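Local coordinates for protein beta-n-acetylhexosaminidase (Streptococcus pneumoniae, PDB 4AZI) that probably removes terminal beta-linked N-acetylglucosamine from glycans as an exo-acting family 20 glycoside hydrolase, at residues Phe179-Tyr184 / Pro224-Asp229. The protein carries 2 engineered substitutions. Sequence-based numbering, arbitrary orientation.
With OAN (O-(2-acetamido-2-deoxy D-glucopyranosylidene) amino-N-phenylcarbamate), chain C; EDO (1,2-ethanediol), chain F.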
loop_
_atom_site.group_PDB
_atom_site.type_symbol
_atom_site.label_atom_id
_atom_site.label_comp_id
_atom_site.label_asym_id
_atom_site.label_seq_id
_atom_site.Cartn_x
_atom_site.Cartn_y
_atom_site.Cartn_z
ATOM N N PHE A 179 7.681 -1.326 -2.893
ATOM C CA PHE A 179 8.462 -2.579 -2.954
ATOM C C PHE A 179 8.652 -3.300 -1.606
ATOM O O PHE A 179 9.265 -4.374 -1.539
ATOM C CB PHE A 179 9.792 -2.429 -3.752
ATOM C CG PHE A 179 10.792 -1.455 -3.179
ATOM C CD1 PHE A 179 11.722 -1.863 -2.225
ATOM C CD2 PHE A 179 10.884 -0.152 -3.671
ATOM C CE1 PHE A 179 12.673 -0.982 -1.728
ATOM C CE2 PHE A 179 11.841 0.733 -3.174
ATOM C CZ PHE A 179 12.735 0.319 -2.206
ATOM N N GLY A 180 8.110 -2.708 -0.542
ATOM C CA GLY A 180 7.935 -3.405 0.733
ATOM C C GLY A 180 9.188 -3.481 1.575
ATOM O O GLY A 180 9.626 -2.474 2.120
ATOM N N THR A 181 9.739 -4.697 1.671
ATOM C CA THR A 181 10.996 -5.038 2.373
ATOM C C THR A 181 10.866 -5.228 3.888
ATOM O O THR A 181 11.874 -5.393 4.581
ATOM C CB THR A 181 12.214 -4.127 2.016
ATOM O OG1 THR A 181 12.080 -2.850 2.651
ATOM C CG2 THR A 181 12.341 -3.938 0.516
ATOM N N ASP A 182 9.633 -5.238 4.400
ATOM C CA ASP A 182 9.429 -5.411 5.839
ATOM C C ASP A 182 9.816 -6.807 6.303
ATOM O O ASP A 182 9.902 -7.728 5.504
ATOM C CB ASP A 182 7.978 -5.113 6.266
ATOM C CG ASP A 182 6.944 -5.882 5.457
ATOM O OD1 ASP A 182 7.095 -5.984 4.214
ATOM O OD2 ASP A 182 5.957 -6.355 6.063
ATOM N N GLU A 183 10.065 -6.928 7.605
ATOM C CA GLU A 183 10.181 -8.204 8.308
ATOM C C GLU A 183 10.937 -9.313 7.557
ATOM O O GLU A 183 10.380 -10.386 7.306
ATOM C CB GLU A 183 8.789 -8.704 8.685
ATOM C CG GLU A 183 7.926 -7.744 9.501
ATOM C CD GLU A 183 6.557 -8.338 9.757
ATOM O OE1 GLU A 183 5.909 -8.754 8.777
ATOM O OE2 GLU A 183 6.134 -8.428 10.927
ATOM N N TYR A 184 12.200 -9.056 7.220
ATOM C CA TYR A 184 13.019 -10.014 6.483
ATOM C C TYR A 184 13.144 -11.318 7.278
ATOM O O TYR A 184 13.618 -11.295 8.423
ATOM C CB TYR A 184 14.423 -9.434 6.212
ATOM C CG TYR A 184 15.299 -10.353 5.385
ATOM C CD1 TYR A 184 15.284 -10.291 3.989
ATOM C CD2 TYR A 184 16.126 -11.300 6.000
ATOM C CE1 TYR A 184 16.073 -11.145 3.227
ATOM C CE2 TYR A 184 16.915 -12.160 5.248
ATOM C CZ TYR A 184 16.892 -12.077 3.865
ATOM O OH TYR A 184 17.668 -12.935 3.117
ATOM N N PRO A 224 9.511 5.632 -5.524
ATOM C CA PRO A 224 9.615 4.402 -4.732
ATOM C C PRO A 224 9.086 4.569 -3.306
ATOM O O PRO A 224 9.129 5.658 -2.746
ATOM C CB PRO A 224 11.118 4.077 -4.747
ATOM C CG PRO A 224 11.798 5.361 -5.060
ATOM C CD PRO A 224 10.833 6.221 -5.823
ATOM N N MET A 225 8.521 3.498 -2.765
ATOM C CA MET A 225 8.114 3.469 -1.376
ATOM C C MET A 225 8.530 2.126 -0.809
ATOM O O MET A 225 8.525 1.122 -1.523
ATOM C CB MET A 225 6.598 3.672 -1.239
ATOM C CG MET A 225 6.148 3.825 0.212
ATOM S SD MET A 225 4.473 4.446 0.458
ATOM C CE MET A 225 3.475 3.043 -0.009
ATOM N N ALA A 226 8.911 2.119 0.467
ATOM C CA ALA A 226 9.221 0.883 1.185
ATOM C C ALA A 226 8.807 1.032 2.644
ATOM O O ALA A 226 8.657 2.150 3.131
ATOM C CB ALA A 226 10.710 0.577 1.089
ATOM N N PHE A 227 8.630 -0.086 3.342
ATOM C CA PHE A 227 8.407 -0.037 4.785
ATOM C C PHE A 227 9.711 0.318 5.486
ATOM O O PHE A 227 10.789 0.137 4.932
ATOM C CB PHE A 227 7.829 -1.346 5.316
ATOM C CG PHE A 227 6.464 -1.650 4.792
ATOM C CD1 PHE A 227 5.394 -0.807 5.073
ATOM C CD2 PHE A 227 6.250 -2.764 3.998
ATOM C CE1 PHE A 227 4.134 -1.075 4.573
ATOM C CE2 PHE A 227 4.995 -3.042 3.498
ATOM C CZ PHE A 227 3.937 -2.193 3.777
ATOM N N ASN A 228 9.609 0.840 6.698
ATOM C CA ASN A 228 10.781 1.414 7.358
ATOM C C ASN A 228 11.798 0.409 7.896
ATOM O O ASN A 228 12.959 0.764 8.066
ATOM C CB ASN A 228 10.347 2.368 8.476
ATOM C CG ASN A 228 9.547 1.671 9.551
ATOM O OD1 ASN A 228 8.358 1.412 9.385
ATOM N ND2 ASN A 228 10.199 1.371 10.668
ATOM N N ASP A 229 11.362 -0.829 8.141
ATOM C CA ASP A 229 12.156 -1.845 8.877
ATOM C C ASP A 229 13.642 -1.914 8.510
ATOM O O ASP A 229 14.510 -1.838 9.379
ATOM C CB ASP A 229 11.580 -3.258 8.689
ATOM C CG ASP A 229 10.096 -3.341 8.975
ATOM O OD1 ASP A 229 9.335 -2.462 8.526
ATOM O OD2 ASP A 229 9.689 -4.319 9.626
HETATM C CAH OAN C . 4.772 -3.662 7.523
HETATM C CAG OAN C . 3.813 -4.550 8.330
HETATM O OAN OAN C . 2.883 -4.051 8.947
HETATM N NAI OAN C . 4.085 -5.857 8.305
HETATM C CAB OAN C . 3.293 -6.897 8.995
HETATM C CAC OAN C . 2.096 -7.290 8.127
HETATM O OAJ OAN C . 2.515 -8.246 7.145
HETATM C CAD OAN C . 0.973 -7.877 8.970
HETATM O OAK OAN C . -0.081 -8.236 8.088
HETATM C CAE OAN C . 0.475 -6.816 9.964
HETATM C CAF OAN C . -0.627 -7.293 10.914
HETATM O OAM OAN C . -0.128 -8.312 11.785
HETATM O OAL OAN C . 1.545 -6.256 10.772
HETATM C CAA OAN C . 2.848 -6.455 10.405
HETATM N NAY OAN C . 3.761 -6.236 11.327
HETATM O OAQ OAN C . 3.296 -5.853 12.550
HETATM C CAP OAN C . 4.070 -6.258 13.601
HETATM O OAR OAN C . 3.779 -5.905 14.745
HETATM N NAO OAN C . 5.120 -7.041 13.309
HETATM C CAS OAN C . 6.017 -7.504 14.194
HETATM C CAT OAN C . 7.370 -7.304 13.920
HETATM C CAU OAN C . 8.347 -7.767 14.801
HETATM C CAV OAN C . 7.974 -8.433 15.967
HETATM C CAW OAN C . 6.617 -8.641 16.250
HETATM C CAX OAN C . 5.637 -8.180 15.365
HETATM C C1 EDO F . 3.738 -10.879 11.411
HETATM O O1 EDO F . 3.645 -9.449 11.402
HETATM C C2 EDO F . 3.464 -11.422 10.008
HETATM O O2 EDO F . 4.568 -11.125 9.153
HETATM O O HOH W 1 11.700 -2.426 5.477
#
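F179-Y184 and P224-D229 run parallel, 3° apart end to end, joined by backbone hydrogen bonds from F179 N to M225 O and F227 N to G180 O (both 2.9 Å). G180 O also accepts a short bond from T181 OG1 (2.5 Å). With CG between backbone N and carbonyl carbon (chi1 63°), the F179 ring leans across toward the neighbouring strand; A226 CB sits over one face, a CH-pi contact 4.1 Å from the centroid, and P224 CB meets the edge. Strands 176-180 and 223-227 are adjacent in the eight-stranded TIM barrel; the loop after the first supplies D182 and E183 to the ligand pocket, where the second ends with F227. Just beyond the strand pairing, a water bridges the chains, donating to T181 OG1 and F227 O. D182 lies alongside F227, carboxylate and ring planes 62° apart, OD1 approaching F227 CD2 obliquely at 3.3 Å. N116 holds OD1, and D182 OD2 accepts a hydrogen bond from the inhibitor's acetamido nitrogen NAI (3.0 Å). The acetamido methyl CAH rests centrally over one F227 face, 3.7 Å above its plane. E183 OE2 accepts one from inhibitor NAO; OE1 pairs with H120. D229, anchored by Y257 and W250, receives a weak bond from E183 N to OD2 (3.3 Å).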